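PDB 4N7B: LytB from Plasmodium falciparum, which catalyses the last step of the MEP pathway, the iron-sulfur-dependent reduction of HMBPP to a mixture of isopentenyl and dimethylallyl diphosphate. Local coordinates for residues Ile336-Lys341 with Tyr379-Thr384; His358-Val363 with Ala391-Lys396. All blocks are in the same frame, centred on the assembly; numbering follows the deposited sequence.

How the contacts relate
Both contacts are built on the four-stranded parallel sheet ordered 357-360, 334-338, 377-381, 405-406, and their centres lie 9 Å apart. Contact 1 pairs its two middle strands; contact 2 sets the outermost strand 357-360 and the turn after it against helix 387-400, which follows strand 377-381. Strand 334-338 joins the two: Leu337 N meets His358 O at 2.9 Å and Leu337 O meets Val360 N at 2.9 Å, both probable hydrogen bonds. The iron-sulfur cluster lies off the C-terminal end of strand 377-381, where Thr383 OG1 is 3.4 Å from sulfur S4. The Gln382 side chain (contact 1) lies about 3 Å from that of His343, probably substrate-binding; that of Glu361 (contact 2), about 8 Å.

Contact 1: Ile336-Lys341 with Tyr379-Thr384; sequences ILIGYK and YVTQTT. With F3S (Fe3-s4 cluster), chain B.
Gln382 and Tyr340 meet just past the ends of two parallel strands, 334-338 and 377-381. The glutamine chain leaves with CG anti to the backbone N (chi1 -168°) and stays extended, carrying the amide across to the other segment. Its CB lies 3.8 Å from Ile338 O and beside Gly339 CA; CG continues the chain; CD stands 4.1 Å from Tyr340 N; and OE1 takes that N-H at 2.9 Å, nearly in line with its own C=O. NE2 bonds weakly to Thr384 OG1. OE1 also approaches Gly339 CA to 3.3 Å, which glycine, lacking a CB, permits. After the backbone hydrogen bonds Val380 N to Ile336 O, Ile338 N to Val380 O and Gln382 N to Ile338 O, the glutamine side chain thus adds a fourth. Ile338 CB packs 4.0 Å from Thr381 CG2 on the face covered by helix 387-400, Leu337 CD1 3.6 Å from Val380 CG1 on the other. Gln382 neighbours His343 and Ser442, which, like Thr383, probably bind substrate; Thr383, hydrogen-bonded to Glu345, the probable proton donor, also borders the cluster. Such loops at the C-terminal ends of parallel strands are the usual place for an alpha/beta active site, here that of an IspH reductase.

Contact 2: His358-Val363 with Ala391-Lys396; sequences HIVENV and ALIVQK
Apolar packing of a helix against the end of a strand and the turn beyond it makes this contact, at one edge of a parallel sheet; no hydrogen bond crosses it. Val360, the last strand residue, points its side chain toward helix 387-400, and its CG2 meets Ile393 CG2 at 3.8 Å as the two side chains run antiparallel past one another. Branched residues suit both places, giving compact methyl surfaces to the buried inner part of the contact. The other branch of Ile393, with CG1 anti to the carbonyl carbon (chi1 -63°), carries CD1 to the turn, 4.1 Å from Glu361 O. One helical turn on, Lys396 passes roughly perpendicular to Val363 and lays its methylenes over it; CD to Val363 CB, at 3.4 Å, is a tight carbon contact. A long chain serves here because its aliphatic part packs while the ammonium group extends beyond Val363, where NZ forms a long, weak ion pair with Asp367. Asn362 is the N-cap of helix 363-368, its OD1 accepting from Asp365 N. Helix 387-400 lies across one face of the sheet: Val360 touches Ile336 and Ile338 of the neighbouring strand, Ile393 and Val394 also touch Ile338, and Lys396 rests on Val366 of helix 363-368.

Contact 1: Ile336-Lys341 with Tyr379-Thr384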
ATOM      1  N   ILE A 336     -19.204   5.497  -4.567  1.00 36.04           N
ATOM      2  CA  ILE A 336     -18.938   5.247  -3.156  1.00 35.93           C
ATOM      3  C   ILE A 336     -17.524   4.723  -3.012  1.00 36.12           C
ATOM      4  O   ILE A 336     -17.174   3.719  -3.603  1.00 32.87           O
ATOM      5  CB  ILE A 336     -19.906   4.235  -2.536  1.00 33.83           C
ATOM      6  CG1 ILE A 336     -21.219   4.903  -2.132  1.00 48.25           C
ATOM      7  CG2 ILE A 336     -19.345   3.713  -1.242  1.00 33.33           C
ATOM      8  CD1 ILE A 336     -22.046   5.373  -3.256  1.00 41.15           C
ATOM      9  N   LEU A 337     -16.717   5.413  -2.219  1.00 34.44           N
ATOM     10  CA  LEU A 337     -15.317   5.072  -2.050  1.00 30.98           C
ATOM     11  C   LEU A 337     -15.103   4.531  -0.646  1.00 32.37           C
ATOM     12  O   LEU A 337     -15.134   5.292   0.309  1.00 33.09           O
ATOM     13  CB  LEU A 337     -14.458   6.317  -2.248  1.00 34.83           C
ATOM     14  CG  LEU A 337     -12.961   6.200  -1.929  1.00 35.30           C
ATOM     15  CD1 LEU A 337     -12.369   4.955  -2.534  1.00 40.55           C
ATOM     16  CD2 LEU A 337     -12.243   7.428  -2.447  1.00 35.75           C
ATOM     17  N   ILE A 338     -14.916   3.220  -0.519  1.00 29.09           N
ATOM     18  CA  ILE A 338     -14.671   2.612   0.791  1.00 25.47           C
ATOM     19  C   ILE A 338     -13.188   2.718   1.145  1.00 29.39           C
ATOM     20  O   ILE A 338     -12.340   2.172   0.456  1.00 30.67           O
ATOM     21  CB  ILE A 338     -15.047   1.126   0.779  1.00 29.15           C
ATOM     22  CG1 ILE A 338     -16.460   0.944   0.222  1.00 34.32           C
ATOM     23  CG2 ILE A 338     -14.944   0.556   2.171  1.00 31.93           C
ATOM     24  CD1 ILE A 338     -16.923  -0.495   0.168  1.00 33.80           C
ATOM     25  N   GLY A 339     -12.860   3.437   2.198  1.00 29.46           N
ATOM     26  CA  GLY A 339     -11.469   3.580   2.574  1.00 26.56           C
ATOM     27  C   GLY A 339     -11.396   4.580   3.692  1.00 32.45           C
ATOM     28  O   GLY A 339     -12.438   5.084   4.113  1.00 29.05           O
ATOM     29  N   TYR A 340     -10.195   4.881   4.171  1.00 32.73           N
ATOM     30  CA  TYR A 340     -10.034   5.780   5.314  1.00 35.77           C
ATOM     31  C   TYR A 340      -9.796   7.222   4.869  1.00 40.98           C
ATOM     32  O   TYR A 340      -8.864   7.498   4.117  1.00 34.95           O
ATOM     33  CB  TYR A 340      -8.890   5.283   6.189  1.00 34.15           C
ATOM     34  CG  TYR A 340      -9.184   3.917   6.761  1.00 34.49           C
ATOM     35  CD1 TYR A 340     -10.078   3.773   7.815  1.00 42.52           C
ATOM     36  CD2 TYR A 340      -8.614   2.770   6.219  1.00 41.41           C
ATOM     37  CE1 TYR A 340     -10.374   2.529   8.345  1.00 45.08           C
ATOM     38  CE2 TYR A 340      -8.903   1.510   6.746  1.00 43.84           C
ATOM     39  CZ  TYR A 340      -9.784   1.400   7.815  1.00 45.94           C
ATOM     40  OH  TYR A 340     -10.082   0.166   8.356  1.00 47.59           O
ATOM     41  N   LYS A 341     -10.663   8.121   5.341  1.00 40.99           N
ATOM     42  CA  LYS A 341     -10.732   9.513   4.876  1.00 44.69           C
ATOM     43  C   LYS A 341      -9.401  10.268   4.814  1.00 41.22           C
ATOM     44  O   LYS A 341      -9.197  11.118   3.948  1.00 51.40           O
ATOM     45  CB  LYS A 341     -11.675  10.314   5.786  1.00 49.64           C
ATOM     46  CG  LYS A 341     -13.144   9.977   5.628  1.00 55.06           C
ATOM     47  CD  LYS A 341     -14.024  10.951   6.449  1.00 54.83           C
ATOM     48  CE  LYS A 341     -15.483  10.457   6.567  1.00 55.55           C
ATOM     49  NZ  LYS A 341     -16.191  10.225   5.249  1.00 50.50           N
ATOM     50  N   TYR A 379     -19.200   1.422  -6.665  1.00 34.83           N
ATOM     51  CA  TYR A 379     -18.300   1.515  -5.549  1.00 33.93           C
ATOM     52  C   TYR A 379     -16.911   1.057  -5.915  1.00 32.33           C
ATOM     53  O   TYR A 379     -16.700   0.278  -6.831  1.00 31.78           O
ATOM     54  CB  TYR A 379     -18.827   0.760  -4.319  1.00 35.57           C
ATOM     55  CG  TYR A 379     -18.593  -0.747  -4.288  1.00 35.68           C
ATOM     56  CD1 TYR A 379     -17.381  -1.276  -3.857  1.00 32.13           C
ATOM     57  CD2 TYR A 379     -19.605  -1.642  -4.651  1.00 35.51           C
ATOM     58  CE1 TYR A 379     -17.171  -2.644  -3.811  1.00 32.92           C
ATOM     59  CE2 TYR A 379     -19.403  -3.011  -4.603  1.00 33.37           C
ATOM     60  CZ  TYR A 379     -18.179  -3.503  -4.185  1.00 34.40           C
ATOM     61  OH  TYR A 379     -17.953  -4.863  -4.136  1.00 44.53           O
ATOM     62  N   VAL A 380     -15.968   1.532  -5.129  1.00 31.74           N
ATOM     63  CA  VAL A 380     -14.574   1.350  -5.390  1.00 31.48           C
ATOM     64  C   VAL A 380     -13.953   1.321  -3.993  1.00 35.99           C
ATOM     65  O   VAL A 380     -14.609   1.745  -3.033  1.00 32.20           O
ATOM     66  CB  VAL A 380     -14.130   2.523  -6.295  1.00 36.15           C
ATOM     67  CG1 VAL A 380     -13.085   3.382  -5.646  1.00 38.85           C
ATOM     68  CG2 VAL A 380     -13.711   2.012  -7.634  1.00 36.59           C
ATOM     69  N   THR A 381     -12.725   0.824  -3.839  1.00 35.32           N
ATOM     70  CA  THR A 381     -12.119   0.766  -2.513  1.00 28.59           C
ATOM     71  C   THR A 381     -10.653   1.163  -2.532  1.00 31.66           C
ATOM     72  O   THR A 381      -9.981   1.118  -3.566  1.00 34.06           O
ATOM     73  CB  THR A 381     -12.244  -0.644  -1.841  1.00 28.08           C
ATOM     74  OG1 THR A 381     -11.226  -1.529  -2.312  1.00 38.10           O
ATOM     75  CG2 THR A 381     -13.584  -1.264  -2.119  1.00 31.46           C
ATOM     76  N   GLN A 382     -10.169   1.554  -1.364  1.00 28.08           N
ATOM     77  CA  GLN A 382      -8.743   1.634  -1.087  1.00 27.71           C
ATOM     78  C   GLN A 382      -8.092   0.280  -1.409  1.00 28.59           C
ATOM     79  O   GLN A 382      -8.646  -0.780  -1.109  1.00 29.15           O
ATOM     80  CB  GLN A 382      -8.555   1.972   0.390  1.00 28.02           C
ATOM     81  CG  GLN A 382      -7.163   2.383   0.810  1.00 27.84           C
ATOM     82  CD  GLN A 382      -7.140   2.878   2.239  1.00 34.59           C
ATOM     83  OE1 GLN A 382      -8.154   3.329   2.752  1.00 36.76           O
ATOM     84  NE2 GLN A 382      -5.993   2.780   2.896  1.00 37.20           N
ATOM     85  N   THR A 383      -6.897   0.314  -1.988  1.00 25.63           N
ATOM     86  CA  THR A 383      -6.247  -0.907  -2.483  1.00 30.59           C
ATOM     87  C   THR A 383      -5.737  -1.824  -1.389  1.00 25.93           C
ATOM     88  O   THR A 383      -5.505  -3.004  -1.634  1.00 29.22           O
ATOM     89  CB  THR A 383      -5.037  -0.577  -3.372  1.00 24.28           C
ATOM     90  OG1 THR A 383      -4.047   0.126  -2.604  1.00 29.71           O
ATOM     91  CG2 THR A 383      -5.453   0.274  -4.532  1.00 28.00           C
ATOM     92  N   THR A 384      -5.572  -1.285  -0.186  1.00 28.56           N
ATOM     93  CA  THR A 384      -4.885  -1.971   0.897  1.00 28.26           C
ATOM     94  C   THR A 384      -5.772  -2.332   2.101  1.00 32.90           C
ATOM     95  O   THR A 384      -5.265  -2.588   3.185  1.00 36.18           O
ATOM     96  CB  THR A 384      -3.767  -1.084   1.428  1.00 28.25           C
ATOM     97  OG1 THR A 384      -4.292   0.226   1.664  1.00 31.56           O
ATOM     98  CG2 THR A 384      -2.618  -0.999   0.422  1.00 28.19           C
TER
HETATM   99 FE1  F3S B 401       1.678  -2.285  -3.878  1.00 26.99          FE
HETATM  100 FE3  F3S B 401       0.252  -1.095  -5.828  1.00 26.63          FE
HETATM  101 FE4  F3S B 401      -0.884  -2.795  -4.085  1.00 26.91          FE
HETATM  102  S1  F3S B 401       1.689  -0.167  -4.442  1.00 24.12           S
HETATM  103  S2  F3S B 401       0.265  -2.608  -2.188  1.00 27.48           S
HETATM  104  S3  F3S B 401       0.654  -3.235  -5.611  1.00 22.68           S
HETATM  105  S4  F3S B 401      -1.756  -0.948  -4.897  1.00 30.32           S

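Contact 2: His358-Val363 with Ala391-Lys396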
ATOM      1  N   HIS A 358     -18.541   9.762  -2.508  1.00 40.53           N
ATOM      2  CA  HIS A 358     -18.875   9.698  -1.091  1.00 43.01           C
ATOM      3  C   HIS A 358     -18.013   8.671  -0.404  1.00 41.37           C
ATOM      4  O   HIS A 358     -18.065   7.491  -0.729  1.00 38.95           O
ATOM      5  CB  HIS A 358     -20.339   9.321  -0.934  1.00 47.38           C
ATOM      6  CG  HIS A 358     -21.247  10.123  -1.809  1.00 52.52           C
ATOM      7  ND1 HIS A 358     -22.089  11.096  -1.314  1.00 57.63           N
ATOM      8  CD2 HIS A 358     -21.423  10.115  -3.153  1.00 54.40           C
ATOM      9  CE1 HIS A 358     -22.754  11.645  -2.317  1.00 59.51           C
ATOM     10  NE2 HIS A 358     -22.369  11.069  -3.442  1.00 62.15           N
ATOM     11  N   ILE A 359     -17.206   9.105   0.549  1.00 41.40           N
ATOM     12  CA  ILE A 359     -16.316   8.177   1.211  1.00 42.33           C
ATOM     13  C   ILE A 359     -17.010   7.460   2.352  1.00 40.64           C
ATOM     14  O   ILE A 359     -17.638   8.098   3.184  1.00 40.36           O
ATOM     15  CB  ILE A 359     -15.100   8.907   1.781  1.00 45.21           C
ATOM     16  CG1 ILE A 359     -14.323   9.567   0.645  1.00 46.92           C
ATOM     17  CG2 ILE A 359     -14.206   7.919   2.542  1.00 39.79           C
ATOM     18  CD1 ILE A 359     -13.165  10.416   1.107  1.00 40.28           C
ATOM     19  N   VAL A 360     -16.880   6.140   2.418  1.00 40.33           N
ATOM     20  CA  VAL A 360     -17.316   5.440   3.619  1.00 41.94           C
ATOM     21  C   VAL A 360     -16.143   4.730   4.285  1.00 41.31           C
ATOM     22  O   VAL A 360     -15.416   3.975   3.643  1.00 36.72           O
ATOM     23  CB  VAL A 360     -18.512   4.475   3.354  1.00 38.73           C
ATOM     24  CG1 VAL A 360     -19.409   5.036   2.264  1.00 42.86           C
ATOM     25  CG2 VAL A 360     -18.052   3.109   3.006  1.00 49.34           C
ATOM     26  N   GLU A 361     -15.929   5.004   5.571  1.00 40.84           N
ATOM     27  CA  GLU A 361     -14.895   4.279   6.303  1.00 45.18           C
ATOM     28  C   GLU A 361     -15.472   3.244   7.254  1.00 45.05           C
ATOM     29  O   GLU A 361     -14.731   2.448   7.834  1.00 50.50           O
ATOM     30  CB  GLU A 361     -13.939   5.216   7.050  1.00 47.04           C
ATOM     31  CG  GLU A 361     -14.455   6.570   7.358  1.00 44.52           C
ATOM     32  CD  GLU A 361     -13.454   7.402   8.156  1.00 46.02           C
ATOM     33  OE1 GLU A 361     -12.232   7.196   7.990  1.00 39.03           O
ATOM     34  OE2 GLU A 361     -13.894   8.262   8.958  1.00 51.95           O
ATOM     35  N   ASN A 362     -16.790   3.235   7.401  1.00 39.38           N
ATOM     36  CA  ASN A 362     -17.437   2.322   8.336  1.00 40.07           C
ATOM     37  C   ASN A 362     -18.897   2.128   7.992  1.00 44.29           C
ATOM     38  O   ASN A 362     -19.406   2.763   7.064  1.00 40.88           O
ATOM     39  CB  ASN A 362     -17.324   2.849   9.766  1.00 41.04           C
ATOM     40  CG  ASN A 362     -17.920   4.251   9.924  1.00 53.34           C
ATOM     41  OD1 ASN A 362     -19.042   4.523   9.474  1.00 58.42           O
ATOM     42  ND2 ASN A 362     -17.163   5.151  10.546  1.00 48.17           N
ATOM     43  N   VAL A 363     -19.586   1.282   8.752  1.00 41.68           N
ATOM     44  CA  VAL A 363     -20.987   0.998   8.455  1.00 42.94           C
ATOM     45  C   VAL A 363     -21.927   2.136   8.889  1.00 46.05           C
ATOM     46  O   VAL A 363     -23.068   2.207   8.434  1.00 47.99           O
ATOM     47  CB  VAL A 363     -21.461  -0.305   9.130  1.00 51.62           C
ATOM     48  CG1 VAL A 363     -20.620  -1.485   8.672  1.00 47.65           C
ATOM     49  CG2 VAL A 363     -21.453  -0.146  10.667  1.00 53.99           C
ATOM     50  N   ALA A 391     -15.227  -6.750   2.978  1.00 27.63           N
ATOM     51  CA  ALA A 391     -16.378  -7.597   2.677  1.00 31.72           C
ATOM     52  C   ALA A 391     -17.576  -7.230   3.555  1.00 35.61           C
ATOM     53  O   ALA A 391     -18.735  -7.276   3.111  1.00 30.57           O
ATOM     54  CB  ALA A 391     -16.018  -9.067   2.862  1.00 28.23           C
ATOM     55  N   LEU A 392     -17.295  -6.872   4.805  1.00 37.46           N
ATOM     56  CA  LEU A 392     -18.344  -6.478   5.767  1.00 39.58           C
ATOM     57  C   LEU A 392     -19.092  -5.261   5.259  1.00 40.55           C
ATOM     58  O   LEU A 392     -20.319  -5.249   5.146  1.00 37.78           O
ATOM     59  CB  LEU A 392     -17.678  -6.098   7.083  1.00 43.59           C
ATOM     60  CG  LEU A 392     -18.080  -6.743   8.392  1.00 51.31           C
ATOM     61  CD1 LEU A 392     -19.251  -5.941   8.933  1.00 62.63           C
ATOM     62  CD2 LEU A 392     -18.429  -8.224   8.211  1.00 51.81           C
ATOM     63  N   ILE A 393     -18.329  -4.223   4.947  1.00 31.10           N
ATOM     64  CA  ILE A 393     -18.904  -2.973   4.476  1.00 34.04           C
ATOM     65  C   ILE A 393     -19.637  -3.182   3.152  1.00 37.65           C
ATOM     66  O   ILE A 393     -20.748  -2.698   2.977  1.00 31.53           O
ATOM     67  CB  ILE A 393     -17.814  -1.902   4.352  1.00 34.42           C
ATOM     68  CG1 ILE A 393     -17.214  -1.632   5.734  1.00 34.37           C
ATOM     69  CG2 ILE A 393     -18.376  -0.599   3.789  1.00 40.45           C
ATOM     70  CD1 ILE A 393     -15.955  -0.775   5.693  1.00 39.88           C
ATOM     71  N   VAL A 394     -19.039  -3.946   2.246  1.00 31.70           N
ATOM     72  CA  VAL A 394     -19.634  -4.185   0.935  1.00 31.42           C
ATOM     73  C   VAL A 394     -20.979  -4.884   1.069  1.00 37.53           C
ATOM     74  O   VAL A 394     -21.946  -4.551   0.379  1.00 34.37           O
ATOM     75  CB  VAL A 394     -18.690  -5.025   0.044  1.00 32.91           C
ATOM     76  CG1 VAL A 394     -19.430  -5.629  -1.141  1.00 30.75           C
ATOM     77  CG2 VAL A 394     -17.543  -4.172  -0.413  1.00 29.22           C
ATOM     78  N   GLN A 395     -21.038  -5.861   1.961  1.00 38.47           N
ATOM     79  CA  GLN A 395     -22.264  -6.601   2.195  1.00 41.49           C
ATOM     80  C   GLN A 395     -23.386  -5.670   2.641  1.00 44.58           C
ATOM     81  O   GLN A 395     -24.536  -5.815   2.217  1.00 42.16           O
ATOM     82  CB  GLN A 395     -22.026  -7.640   3.279  1.00 51.51           C
ATOM     83  CG  GLN A 395     -23.249  -8.431   3.666  1.00 60.93           C
ATOM     84  CD  GLN A 395     -22.905  -9.510   4.674  1.00 73.48           C
ATOM     85  OE1 GLN A 395     -22.978  -9.296   5.892  1.00 77.86           O
ATOM     86  NE2 GLN A 395     -22.498 -10.675   4.170  1.00 72.25           N
ATOM     87  N   LYS A 396     -23.049  -4.725   3.510  1.00 39.13           N
ATOM     88  CA  LYS A 396     -24.026  -3.761   4.014  1.00 43.58           C
ATOM     89  C   LYS A 396     -24.418  -2.809   2.890  1.00 42.68           C
ATOM     90  O   LYS A 396     -25.587  -2.515   2.704  1.00 43.26           O
ATOM     91  CB  LYS A 396     -23.445  -2.985   5.193  1.00 37.78           C
ATOM     92  CG  LYS A 396     -24.494  -2.287   6.024  1.00 52.90           C
ATOM     93  CD  LYS A 396     -23.889  -1.620   7.229  1.00 55.81           C
ATOM     94  CE  LYS A 396     -24.930  -0.768   7.937  1.00 62.78           C
ATOM     95  NZ  LYS A 396     -26.173  -1.536   8.226  1.00 61.65           N
TER